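Local coordinates for protein OLD nuclease (Thermus scotoductus, PDB 6P74) that degrades linear or supercoiled double-stranded DNA from 5' to 3' with divalent metals, nicks circular DNA and has a DNA-stimulated ATPase activity, at residues F473-L483 against A511-Q521. Numbering follows the deposited sequence.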
# COMPACT_ATOMS: atom_id res chain seq x y z
N PHE A 473 9.08 27.44 35.50
CA PHE A 473 9.76 27.37 36.79
C PHE A 473 10.99 28.28 36.75
O PHE A 473 11.76 28.24 35.79
CB PHE A 473 10.15 25.92 37.10
CG PHE A 473 8.95 25.02 37.26
CD1 PHE A 473 8.20 24.63 36.16
CD2 PHE A 473 8.52 24.63 38.51
CE1 PHE A 473 7.07 23.84 36.30
CE2 PHE A 473 7.40 23.81 38.67
CZ PHE A 473 6.68 23.41 37.56
N VAL A 474 11.18 29.09 37.80
CA VAL A 474 12.27 30.05 37.81
C VAL A 474 13.24 29.70 38.92
O VAL A 474 12.85 29.66 40.10
CB VAL A 474 11.77 31.49 37.95
CG1 VAL A 474 12.98 32.42 37.89
CG2 VAL A 474 10.75 31.83 36.82
N VAL A 475 14.49 29.44 38.57
CA VAL A 475 15.53 29.21 39.57
C VAL A 475 16.07 30.56 40.03
O VAL A 475 16.65 31.30 39.22
CB VAL A 475 16.66 28.33 39.03
CG1 VAL A 475 17.67 28.07 40.16
CG2 VAL A 475 16.12 27.03 38.49
N GLN A 476 15.89 30.88 41.31
CA GLN A 476 16.26 32.15 41.95
C GLN A 476 17.50 31.98 42.81
O GLN A 476 17.47 31.16 43.75
CB GLN A 476 15.12 32.64 42.84
CG GLN A 476 13.78 32.66 42.18
CD GLN A 476 12.80 33.45 43.00
OE1 GLN A 476 12.14 32.91 43.88
NE2 GLN A 476 12.74 34.76 42.76
N PRO A 477 18.58 32.74 42.60
CA PRO A 477 18.74 33.67 41.48
C PRO A 477 19.18 32.96 40.22
O PRO A 477 18.96 33.50 39.14
CB PRO A 477 19.84 34.63 41.96
CG PRO A 477 20.62 33.83 42.99
CD PRO A 477 19.58 32.96 43.67
N SER A 478 19.79 31.78 40.34
CA SER A 478 20.27 31.05 39.17
C SER A 478 20.63 29.63 39.58
O SER A 478 20.91 29.37 40.75
CB SER A 478 21.51 31.71 38.56
OG SER A 478 22.57 31.67 39.50
N LEU A 479 20.68 28.73 38.59
CA LEU A 479 21.08 27.35 38.86
C LEU A 479 22.51 27.30 39.38
O LEU A 479 22.82 26.50 40.28
CB LEU A 479 20.93 26.48 37.61
CG LEU A 479 21.26 24.98 37.76
CD1 LEU A 479 20.30 24.28 38.66
CD2 LEU A 479 21.35 24.23 36.40
N GLU A 480 23.40 28.14 38.83
CA GLU A 480 24.76 28.19 39.34
C GLU A 480 24.78 28.50 40.83
O GLU A 480 25.54 27.89 41.59
CB GLU A 480 25.60 29.23 38.60
CG GLU A 480 25.81 28.96 37.14
CD GLU A 480 24.77 29.63 36.29
OE1 GLU A 480 23.63 29.78 36.79
OE2 GLU A 480 25.11 30.03 35.15
N ALA A 481 23.96 29.45 41.26
CA ALA A 481 23.95 29.78 42.68
C ALA A 481 23.30 28.66 43.49
O ALA A 481 23.77 28.32 44.58
CB ALA A 481 23.24 31.12 42.91
N ALA A 482 22.23 28.06 42.96
CA ALA A 482 21.62 26.93 43.67
C ALA A 482 22.60 25.77 43.85
O ALA A 482 22.56 25.08 44.88
CB ALA A 482 20.36 26.46 42.93
N LEU A 483 23.49 25.55 42.88
CA LEU A 483 24.44 24.45 42.97
C LEU A 483 25.70 24.81 43.75
O LEU A 483 26.46 23.90 44.10
CB LEU A 483 24.86 23.95 41.58
CG LEU A 483 23.78 23.25 40.75
CD1 LEU A 483 24.31 22.93 39.36
CD2 LEU A 483 23.20 22.00 41.44
N ALA A 511 16.40 26.48 46.86
CA ALA A 511 16.99 27.15 45.67
C ALA A 511 16.89 26.22 44.46
O ALA A 511 16.60 26.71 43.35
CB ALA A 511 18.41 27.54 45.96
N LEU A 512 17.14 24.92 44.67
CA LEU A 512 17.08 23.93 43.59
C LEU A 512 15.67 23.43 43.30
O LEU A 512 15.43 22.86 42.22
CB LEU A 512 17.98 22.76 43.97
CG LEU A 512 18.63 21.89 42.90
CD1 LEU A 512 19.16 22.71 41.75
CD2 LEU A 512 19.77 21.20 43.59
N ARG A 513 14.74 23.64 44.23
CA ARG A 513 13.40 23.07 44.11
C ARG A 513 12.70 23.37 42.80
O ARG A 513 12.11 22.45 42.22
CB ARG A 513 12.55 23.55 45.29
CG ARG A 513 11.07 23.21 45.19
CD ARG A 513 10.27 23.86 46.32
NE ARG A 513 10.60 23.27 47.61
CZ ARG A 513 10.41 23.90 48.76
NH1 ARG A 513 9.92 25.14 48.75
NH2 ARG A 513 10.71 23.32 49.91
N PRO A 514 12.72 24.60 42.26
CA PRO A 514 12.00 24.83 41.00
C PRO A 514 12.58 24.03 39.85
O PRO A 514 11.83 23.66 38.93
CB PRO A 514 12.13 26.35 40.79
CG PRO A 514 12.43 26.89 42.23
CD PRO A 514 13.37 25.83 42.73
N PHE A 515 13.87 23.68 39.92
CA PHE A 515 14.48 22.88 38.86
C PHE A 515 13.98 21.45 38.92
O PHE A 515 13.59 20.89 37.90
CB PHE A 515 16.01 22.93 38.95
CG PHE A 515 16.70 22.56 37.67
CD1 PHE A 515 16.69 23.42 36.59
CD2 PHE A 515 17.36 21.37 37.55
CE1 PHE A 515 17.31 23.08 35.39
CE2 PHE A 515 17.99 21.03 36.36
CZ PHE A 515 17.95 21.89 35.27
N VAL A 516 13.99 20.83 40.10
CA VAL A 516 13.55 19.44 40.11
C VAL A 516 12.03 19.37 39.97
O VAL A 516 11.51 18.44 39.33
CB VAL A 516 14.12 18.66 41.33
CG1 VAL A 516 15.14 19.45 42.11
CG2 VAL A 516 13.06 18.06 42.22
N GLU A 517 11.28 20.36 40.48
CA GLU A 517 9.85 20.33 40.25
C GLU A 517 9.51 20.51 38.77
O GLU A 517 8.57 19.86 38.27
CB GLU A 517 9.15 21.38 41.12
CG GLU A 517 8.32 20.72 42.21
CD GLU A 517 7.48 19.56 41.68
OE1 GLU A 517 7.58 18.45 42.25
OE2 GLU A 517 6.70 19.76 40.70
N ALA A 518 10.27 21.33 38.03
CA ALA A 518 10.07 21.39 36.59
C ALA A 518 10.18 20.01 35.96
O ALA A 518 9.36 19.62 35.11
CB ALA A 518 11.09 22.34 35.95
N ILE A 519 11.20 19.23 36.38
CA ILE A 519 11.41 17.90 35.80
C ILE A 519 10.29 16.95 36.21
O ILE A 519 9.82 16.14 35.40
CB ILE A 519 12.80 17.37 36.19
CG1 ILE A 519 13.87 18.14 35.41
CG2 ILE A 519 12.93 15.88 35.84
CD1 ILE A 519 15.18 18.23 36.09
N ARG A 520 9.81 17.06 37.45
CA ARG A 520 8.67 16.25 37.89
C ARG A 520 7.41 16.59 37.09
O ARG A 520 6.61 15.71 36.78
CB ARG A 520 8.42 16.43 39.39
CG ARG A 520 9.47 15.84 40.30
CD ARG A 520 9.03 15.88 41.75
NE ARG A 520 10.11 15.48 42.64
CZ ARG A 520 10.38 14.22 42.94
NH1 ARG A 520 9.64 13.25 42.42
NH2 ARG A 520 11.39 13.94 43.74
N GLN A 521 7.19 17.87 36.78
CA GLN A 521 5.99 18.23 36.01
C GLN A 521 6.07 17.70 34.58
O GLN A 521 5.10 17.13 34.06
CB GLN A 521 5.78 19.75 36.01
CG GLN A 521 4.54 20.21 35.17
CD GLN A 521 4.03 21.60 35.58
OE1 GLN A 521 3.78 21.86 36.76
NE2 GLN A 521 3.88 22.50 34.62
O HOH W 1 15.12 29.24 43.10
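Phe473 CB rests 3.4 Å from Pro514 O; CG, turned anti to the carbonyl carbon (chi1 -64°), reaches Ala518 CB at 3.7 Å. CD1 lies near Ala518 CB and CA, and CD2 near Pro514 O. One ring face settles on the helix backbone: Ala518 CA stands 3.7 Å from the ring centroid and 9° off the normal, a CH-pi contact. CE2 borders Glu517 CB and CE1 the Gln521 amide at CD and NE2, while at the rim CZ comes within 3.4 Å of Gln521 OE1, with ring and amide planes steeply inclined. That amide is held from elsewhere, its NE2 bonding to Glu470 O.

Strand 473-475 is the edge of the parallel Toprim sheet, pairing with strand 426-431, and helix 513-521 runs nearly antiparallel to it, 152° between directions and 7.1 Å between axes. Beyond the strand, with Leu479 CG anti to the backbone N and the second torsion near the +60° well, CD1 comes over one face of Phe515 and against Leu512 CD1 at 3.6 Å. Its neighbour Glu480 binds the samarium ion together with Asp431, whose carboxylate also accepts from Leu479 N; the Leu479 side chain lies about 5 Å from the ion at the nearest atoms. A water donates to Ala511 O at 2.9 Å, its link to Gln476 N being doubtful.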